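Long-range contact in F5/8 type C domain protein (Bacteroides ovatus, PDB 4ZRX), which is a putative alpha-L-fucosidase, probably hydrolysing fucosidic bonds in glycans and carrying an F5/8 type C domain that may bind sugars: residues Leu173-Phe184 against Ile208-Ile219. Numbering follows the deposited sequence.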
ATOM      1  N   LEU A 173     -14.111  12.106  19.871  1.00 22.39           N
ATOM      2  CA  LEU A 173     -13.729  11.081  20.832  1.00 24.18           C
ATOM      3  C   LEU A 173     -14.714  10.905  21.984  1.00 25.20           C
ATOM      4  O   LEU A 173     -14.485  10.070  22.859  1.00 24.92           O
ATOM      5  CB  LEU A 173     -12.334  11.385  21.368  1.00 25.94           C
ATOM      6  CG  LEU A 173     -11.186  11.413  20.339  1.00 26.35           C
ATOM      7  CD1 LEU A 173      -9.875  11.437  21.052  1.00 27.90           C
ATOM      8  CD2 LEU A 173     -11.191  10.354  19.333  1.00 26.05           C
ATOM      9  N   THR A 174     -15.774  11.710  22.004  1.00 25.56           N
ATOM     10  CA  THR A 174     -16.825  11.675  23.046  1.00 27.18           C
ATOM     11  C   THR A 174     -18.128  11.105  22.501  1.00 27.36           C
ATOM     12  O   THR A 174     -18.749  10.178  23.088  1.00 28.45           O
ATOM     13  CB  THR A 174     -17.053  13.047  23.592  1.00 28.70           C
ATOM     14  OG1 THR A 174     -15.848  13.530  24.205  1.00 28.45           O
ATOM     15  CG2 THR A 174     -18.229  13.034  24.675  1.00 30.72           C
ATOM     16  N   ASN A 175     -18.549  11.628  21.341  1.00 26.74           N
ATOM     17  CA  ASN A 175     -19.896  11.343  20.847  1.00 27.09           C
ATOM     18  C   ASN A 175     -20.056  10.192  19.926  1.00 26.03           C
ATOM     19  O   ASN A 175     -21.159   9.935  19.454  1.00 25.76           O
ATOM     20  CB  ASN A 175     -20.432  12.603  20.140  1.00 28.59           C
ATOM     21  CG  ASN A 175     -20.500  13.791  21.055  1.00 30.50           C
ATOM     22  OD1 ASN A 175     -20.254  14.929  20.637  1.00 32.94           O
ATOM     23  ND2 ASN A 175     -20.795  13.541  22.270  1.00 29.90           N
ATOM     24  N   TYR A 176     -18.977   9.431  19.659  1.00 23.91           N
ATOM     25  CA  TYR A 176     -19.063   8.351  18.671  1.00 23.27           C
ATOM     26  C   TYR A 176     -18.435   7.042  19.204  1.00 23.07           C
ATOM     27  O   TYR A 176     -17.708   6.356  18.441  1.00 21.83           O
ATOM     28  CB  TYR A 176     -18.335   8.830  17.405  1.00 22.92           C
ATOM     29  CG  TYR A 176     -18.924  10.115  16.872  1.00 22.91           C
ATOM     30  CD1 TYR A 176     -20.132  10.105  16.142  1.00 23.01           C
ATOM     31  CD2 TYR A 176     -18.371  11.336  17.174  1.00 22.77           C
ATOM     32  CE1 TYR A 176     -20.722  11.277  15.725  1.00 23.24           C
ATOM     33  CE2 TYR A 176     -18.962  12.506  16.737  1.00 23.61           C
ATOM     34  CZ  TYR A 176     -20.132  12.471  15.987  1.00 22.92           C
ATOM     35  OH  TYR A 176     -20.668  13.685  15.577  1.00 23.39           O
ATOM     36  N   GLY A 177     -18.708   6.715  20.471  1.00 22.64           N
ATOM     37  CA  GLY A 177     -18.283   5.425  20.994  1.00 22.72           C
ATOM     38  C   GLY A 177     -16.762   5.258  21.008  1.00 22.43           C
ATOM     39  O   GLY A 177     -16.018   6.213  20.973  1.00 22.07           O
ATOM     40  N   GLU A 178     -16.323   4.011  21.018  1.00 22.47           N
ATOM     41  CA  GLU A 178     -14.922   3.679  21.135  1.00 23.52           C
ATOM     42  C   GLU A 178     -14.200   3.918  19.813  1.00 21.69           C
ATOM     43  O   GLU A 178     -14.719   3.587  18.750  1.00 20.71           O
ATOM     44  CB  GLU A 178     -14.753   2.188  21.506  1.00 26.19           C
ATOM     45  CG  GLU A 178     -15.094   1.738  22.875  1.00 30.89           C
ATOM     46  CD  GLU A 178     -14.507   0.326  23.114  1.00 33.44           C
ATOM     47  OE1 GLU A 178     -14.116  -0.403  22.123  1.00 34.76           O
ATOM     48  OE2 GLU A 178     -14.338   0.028  24.282  1.00 39.49           O
ATOM     49  N   VAL A 179     -13.005   4.465  19.934  1.00 21.13           N
ATOM     50  CA  VAL A 179     -12.173   4.842  18.835  1.00 21.00           C
ATOM     51  C   VAL A 179     -10.826   4.133  19.017  1.00 20.43           C
ATOM     52  O   VAL A 179     -10.197   4.278  20.078  1.00 22.19           O
ATOM     53  CB  VAL A 179     -11.933   6.349  18.791  1.00 20.70           C
ATOM     54  CG1 VAL A 179     -10.940   6.713  17.717  1.00 20.99           C
ATOM     55  CG2 VAL A 179     -13.235   7.090  18.589  1.00 21.03           C
ATOM     56  N   HIS A 180     -10.409   3.357  18.025  1.00 19.34           N
ATOM     57  CA  HIS A 180      -9.178   2.567  18.136  1.00 19.09           C
ATOM     58  C   HIS A 180      -7.933   3.220  17.528  1.00 18.23           C
ATOM     59  O   HIS A 180      -6.822   2.818  17.858  1.00 19.18           O
ATOM     60  CB  HIS A 180      -9.387   1.182  17.603  1.00 19.18           C
ATOM     61  CG  HIS A 180     -10.033   0.249  18.579  1.00 21.15           C
ATOM     62  ND1 HIS A 180     -11.401   0.215  18.801  1.00 22.75           N
ATOM     63  CD2 HIS A 180      -9.492  -0.652  19.437  1.00 22.80           C
ATOM     64  CE1 HIS A 180     -11.674  -0.679  19.741  1.00 23.51           C
ATOM     65  NE2 HIS A 180     -10.532  -1.223  20.129  1.00 23.93           N
ATOM     66  N   GLU A 181      -8.102   4.204  16.657  1.00 17.66           N
ATOM     67  CA  GLU A 181      -6.953   4.857  16.046  1.00 17.18           C
ATOM     68  C   GLU A 181      -7.341   6.285  15.718  1.00 17.64           C
ATOM     69  O   GLU A 181      -8.449   6.495  15.211  1.00 18.21           O
ATOM     70  CB  GLU A 181      -6.475   4.092  14.768  1.00 16.06           C
ATOM     71  CG  GLU A 181      -5.261   4.689  14.035  1.00 16.46           C
ATOM     72  CD  GLU A 181      -4.578   3.766  13.041  1.00 16.56           C
ATOM     73  OE1 GLU A 181      -4.892   2.576  13.003  1.00 17.67           O
ATOM     74  OE2 GLU A 181      -3.626   4.246  12.361  1.00 16.91           O
ATOM     75  N   VAL A 182      -6.417   7.215  15.977  1.00 17.80           N
ATOM     76  CA  VAL A 182      -6.530   8.623  15.659  1.00 18.01           C
ATOM     77  C   VAL A 182      -5.355   9.005  14.788  1.00 18.08           C
ATOM     78  O   VAL A 182      -4.197   8.838  15.201  1.00 18.14           O
ATOM     79  CB  VAL A 182      -6.531   9.520  16.930  1.00 19.27           C
ATOM     80  CG1 VAL A 182      -6.681  10.937  16.562  1.00 20.14           C
ATOM     81  CG2 VAL A 182      -7.698   9.085  17.826  1.00 19.81           C
ATOM     82  N   TRP A 183      -5.659   9.395  13.539  1.00 17.28           N
ATOM     83  CA  TRP A 183      -4.643   9.612  12.539  1.00 17.43           C
ATOM     84  C   TRP A 183      -4.423  11.108  12.391  1.00 18.63           C
ATOM     85  O   TRP A 183      -5.373  11.849  12.064  1.00 19.21           O
ATOM     86  CB  TRP A 183      -5.148   9.032  11.211  1.00 16.38           C
ATOM     87  CG  TRP A 183      -4.185   8.273  10.395  1.00 16.83           C
ATOM     88  CD1 TRP A 183      -3.880   6.955  10.544  1.00 17.02           C
ATOM     89  CD2 TRP A 183      -3.467   8.706   9.222  1.00 15.98           C
ATOM     90  NE1 TRP A 183      -3.011   6.547   9.602  1.00 16.14           N
ATOM     91  CE2 TRP A 183      -2.756   7.575   8.742  1.00 15.51           C
ATOM     92  CE3 TRP A 183      -3.257   9.934   8.604  1.00 16.23           C
ATOM     93  CZ2 TRP A 183      -1.926   7.633   7.609  1.00 15.99           C
ATOM     94  CZ3 TRP A 183      -2.457   9.989   7.500  1.00 16.59           C
ATOM     95  CH2 TRP A 183      -1.825   8.842   6.978  1.00 15.95           C
ATOM     96  N   PHE A 184      -3.185  11.540  12.637  1.00 17.71           N
ATOM     97  CA  PHE A 184      -2.782  12.935  12.482  1.00 18.37           C
ATOM     98  C   PHE A 184      -1.734  13.053  11.389  1.00 18.29           C
ATOM     99  O   PHE A 184      -0.534  12.821  11.573  1.00 18.88           O
ATOM    100  CB  PHE A 184      -2.226  13.448  13.814  1.00 18.34           C
ATOM    101  CG  PHE A 184      -3.237  13.567  14.947  1.00 19.42           C
ATOM    102  CD1 PHE A 184      -4.528  14.018  14.741  1.00 19.63           C
ATOM    103  CD2 PHE A 184      -2.810  13.374  16.255  1.00 19.72           C
ATOM    104  CE1 PHE A 184      -5.396  14.194  15.787  1.00 20.47           C
ATOM    105  CE2 PHE A 184      -3.678  13.555  17.347  1.00 21.21           C
ATOM    106  CZ  PHE A 184      -5.004  13.954  17.114  1.00 20.95           C
ATOM    107  N   ILE A 208      -6.738  12.203  23.876  1.00 25.49           N
ATOM    108  CA  ILE A 208      -6.968  10.872  23.378  1.00 25.17           C
ATOM    109  C   ILE A 208      -6.928   9.854  24.511  1.00 26.03           C
ATOM    110  O   ILE A 208      -7.816   9.020  24.662  1.00 26.45           O
ATOM    111  CB  ILE A 208      -5.904  10.514  22.276  1.00 24.85           C
ATOM    112  CG1 ILE A 208      -6.103  11.377  21.045  1.00 25.31           C
ATOM    113  CG2 ILE A 208      -5.935   9.043  22.000  1.00 24.42           C
ATOM    114  CD1 ILE A 208      -4.921  11.284  20.033  1.00 25.04           C
ATOM    115  N   GLN A 209      -5.888   9.937  25.317  1.00 27.26           N
ATOM    116  CA  GLN A 209      -5.714   8.991  26.435  1.00 28.73           C
ATOM    117  C   GLN A 209      -6.857   9.035  27.454  1.00 29.72           C
ATOM    118  O   GLN A 209      -7.247   7.990  28.014  1.00 30.25           O
ATOM    119  CB  GLN A 209      -4.390   9.255  27.133  1.00 30.10           C
ATOM    120  CG  GLN A 209      -3.209   8.784  26.332  1.00 30.55           C
ATOM    121  CD  GLN A 209      -1.912   9.108  27.006  1.00 32.65           C
ATOM    122  OE1 GLN A 209      -1.559   8.448  27.980  1.00 35.61           O
ATOM    123  NE2 GLN A 209      -1.217  10.129  26.554  1.00 32.86           N
ATOM    124  N   ARG A 210      -7.398  10.220  27.677  1.00 31.01           N
ATOM    125  CA  ARG A 210      -8.457  10.387  28.671  1.00 32.21           C
ATOM    126  C   ARG A 210      -9.756   9.843  28.177  1.00 31.02           C
ATOM    127  O   ARG A 210     -10.432   9.122  28.898  1.00 31.31           O
ATOM    128  CB  ARG A 210      -8.600  11.846  29.063  1.00 35.61           C
ATOM    129  CG  ARG A 210      -9.757  12.086  30.021  1.00 38.40           C
ATOM    130  CD  ARG A 210      -9.656  13.449  30.644  1.00 41.96           C
ATOM    131  NE  ARG A 210      -9.351  14.451  29.636  1.00 42.67           N
ATOM    132  CZ  ARG A 210     -10.230  15.032  28.834  1.00 43.73           C
ATOM    133  NH1 ARG A 210     -11.531  14.765  28.910  1.00 45.72           N
ATOM    134  NH2 ARG A 210      -9.796  15.916  27.954  1.00 44.49           N
ATOM    135  N   LEU A 211     -10.106  10.181  26.926  1.00 28.97           N
ATOM    136  CA  LEU A 211     -11.354   9.763  26.320  1.00 28.00           C
ATOM    137  C   LEU A 211     -11.376   8.393  25.734  1.00 26.51           C
ATOM    138  O   LEU A 211     -12.427   7.746  25.693  1.00 25.85           O
ATOM    139  CB  LEU A 211     -11.753  10.771  25.259  1.00 28.22           C
ATOM    140  CG  LEU A 211     -11.946  12.194  25.817  1.00 30.70           C
ATOM    141  CD1 LEU A 211     -12.192  13.191  24.693  1.00 30.57           C
ATOM    142  CD2 LEU A 211     -13.078  12.280  26.821  1.00 32.20           C
ATOM    143  N   GLN A 212     -10.212   7.917  25.316  1.00 24.87           N
ATOM    144  CA  GLN A 212     -10.117   6.686  24.507  1.00 24.62           C
ATOM    145  C   GLN A 212      -8.890   5.888  24.882  1.00 24.96           C
ATOM    146  O   GLN A 212      -7.874   5.873  24.159  1.00 24.61           O
ATOM    147  CB  GLN A 212     -10.067   7.047  23.037  1.00 23.48           C
ATOM    148  CG  GLN A 212     -11.366   7.678  22.516  1.00 23.68           C
ATOM    149  CD  GLN A 212     -12.557   6.763  22.516  1.00 23.67           C
ATOM    150  OE1 GLN A 212     -12.464   5.522  22.569  1.00 23.03           O
ATOM    151  NE2 GLN A 212     -13.721   7.383  22.470  1.00 24.25           N
ATOM    152  N   PRO A 213      -8.967   5.204  26.031  1.00 26.46           N
ATOM    153  CA  PRO A 213      -7.828   4.461  26.532  1.00 26.65           C
ATOM    154  C   PRO A 213      -7.288   3.380  25.603  1.00 26.88           C
ATOM    155  O   PRO A 213      -6.139   2.963  25.781  1.00 27.32           O
ATOM    156  CB  PRO A 213      -8.384   3.820  27.811  1.00 27.71           C
ATOM    157  CG  PRO A 213      -9.547   4.638  28.207  1.00 28.47           C
ATOM    158  CD  PRO A 213     -10.105   5.231  26.995  1.00 27.66           C
ATOM    159  N   LYS A 214      -8.091   2.897  24.658  1.00 26.58           N
ATOM    160  CA  LYS A 214      -7.644   1.859  23.745  1.00 26.21           C
ATOM    161  C   LYS A 214      -6.975   2.399  22.489  1.00 25.18           C
ATOM    162  O   LYS A 214      -6.360   1.589  21.732  1.00 24.47           O
ATOM    163  CB  LYS A 214      -8.813   1.000  23.306  1.00 27.63           C
ATOM    164  CG  LYS A 214      -9.382   0.176  24.433  1.00 30.71           C
ATOM    165  CD  LYS A 214     -10.569  -0.605  23.945  1.00 32.50           C
ATOM    166  CE  LYS A 214     -11.068  -1.641  24.980  1.00 34.78           C
ATOM    167  NZ  LYS A 214     -12.441  -1.962  24.536  1.00 35.12           N
ATOM    168  N   ALA A 215      -7.111   3.709  22.220  1.00 23.90           N
ATOM    169  CA  ALA A 215      -6.699   4.305  20.925  1.00 23.14           C
ATOM    170  C   ALA A 215      -5.204   4.393  20.816  1.00 22.14           C
ATOM    171  O   ALA A 215      -4.511   4.617  21.839  1.00 22.73           O
ATOM    172  CB  ALA A 215      -7.249   5.650  20.737  1.00 22.23           C
ATOM    173  N   VAL A 216      -4.709   4.260  19.591  1.00 20.41           N
ATOM    174  CA  VAL A 216      -3.357   4.653  19.259  1.00 19.49           C
ATOM    175  C   VAL A 216      -3.348   5.988  18.463  1.00 20.18           C
ATOM    176  O   VAL A 216      -4.247   6.220  17.645  1.00 21.02           O
ATOM    177  CB  VAL A 216      -2.587   3.569  18.459  1.00 19.22           C
ATOM    178  CG1 VAL A 216      -2.269   2.400  19.372  1.00 20.82           C
ATOM    179  CG2 VAL A 216      -3.347   3.117  17.233  1.00 18.98           C
HETATM  180  N   MSE A 217      -2.356   6.818  18.738  1.00 19.98           N
HETATM  181  CA  MSE A 217      -2.134   8.086  18.034  1.00 19.90           C
HETATM  182  C   MSE A 217      -1.108   7.852  16.952  1.00 18.73           C
HETATM  183  O   MSE A 217       0.027   7.475  17.210  1.00 19.38           O
HETATM  184  CB  MSE A 217      -1.671   9.172  19.012  1.00 21.53           C
HETATM  185  CG  MSE A 217      -1.580  10.556  18.391  1.00 21.92           C
HETATM  186 SE   MSE A 217      -1.165  11.761  19.827  0.75 28.47          SE
HETATM  187  CE  MSE A 217      -0.436  13.334  19.000  1.00 24.59           C
ATOM    188  N   ALA A 218      -1.540   8.001  15.690  1.00 18.13           N
ATOM    189  CA  ALA A 218      -0.764   7.622  14.510  1.00 17.37           C
ATOM    190  C   ALA A 218      -0.239   8.773  13.667  1.00 17.52           C
ATOM    191  O   ALA A 218      -0.892   9.811  13.512  1.00 17.17           O
ATOM    192  CB  ALA A 218      -1.631   6.740  13.647  1.00 16.70           C
ATOM    193  N   ILE A 219       0.964   8.549  13.122  1.00 17.41           N
ATOM    194  CA  ILE A 219       1.649   9.356  12.110  1.00 17.89           C
ATOM    195  C   ILE A 219       2.325  10.504  12.843  1.00 19.32           C
ATOM    196  O   ILE A 219       3.510  10.373  13.213  1.00 19.62           O
ATOM    197  CB  ILE A 219       0.759   9.793  10.933  1.00 17.72           C
ATOM    198  CG1 ILE A 219      -0.110   8.637  10.443  1.00 17.82           C
ATOM    199  CG2 ILE A 219       1.600  10.449   9.856  1.00 18.35           C
ATOM    200  CD1 ILE A 219       0.621   7.356   9.960  1.00 17.80           C
TER
HETATM  201  O   HOH W   1     -14.808   9.120  25.647  1.00 38.08           O
HETATM  202  O   HOH W   2      -5.780   0.165  18.660  0.50 24.77           O
HETATM  203  O   HOH W   3     -11.326  -3.350  21.941  1.00 44.01           O
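E181-F184 and V216-I219 run parallel, their axes 4.8 Å apart at an angle of 28°, and illustrate how a beta-alpha-beta unit sets its two strands side by side. Four backbone hydrogen bonds join the strands, the first of them from the residue just before E181: V216 N to H180 O, V182 N to V216 O, A218 N to V182 O and F184 N to A218 O.

Ahead of the strands, the amide of Q212, the first residue beyond its helix, ties the helix end at L173 to the G177-V179 loop. Its chain bends at chi2 (-66°) and crosses V179 at about a right angle, putting NE2 2.8 Å from L173 O, which lies in the amide plane, and 3.0 Å from G177 O, tilted from that plane. OE1 accepts V179 N at 2.9 Å, the donor standing above the carbonyl plane. Three bonds thus fix the rotation of this buried amide; a leucine here would probably leave L173 O and G177 O without this donor and V179 N without its acceptor, freeing the loop to shift. Nearer solvent, K214 stretches out to form a salt bridge with E178, NZ meeting the syn lone pair of OE2 at 2.8 Å; a water links the same NZ to H180 NE2.

On the face carrying V182 and M217, CD1 of I208 meets V182 tip to tip and touches the neighbouring F184 ring, while the selenium of M217 approaches that ring at its edge, 5.2 Å from the centroid, in a Met-aromatic contact. Beside W183, on the face it shares with A218, CG1 of I219 sits over the six-membered ring of the indole, 3.4 Å from its centroid, a CH-pi contact.

The W183 indole is also hydrogen-bonded through NE1 to E286 and meets the rings of F47 and Y144. L169 of helix 158-174 packs on V182 and F184, and strand 140-145 pairs in parallel with 181-184 in the barrel sheet of the TIM-barrel-like fucosidase domain, while helix 201-211 makes the crossover to 216-219.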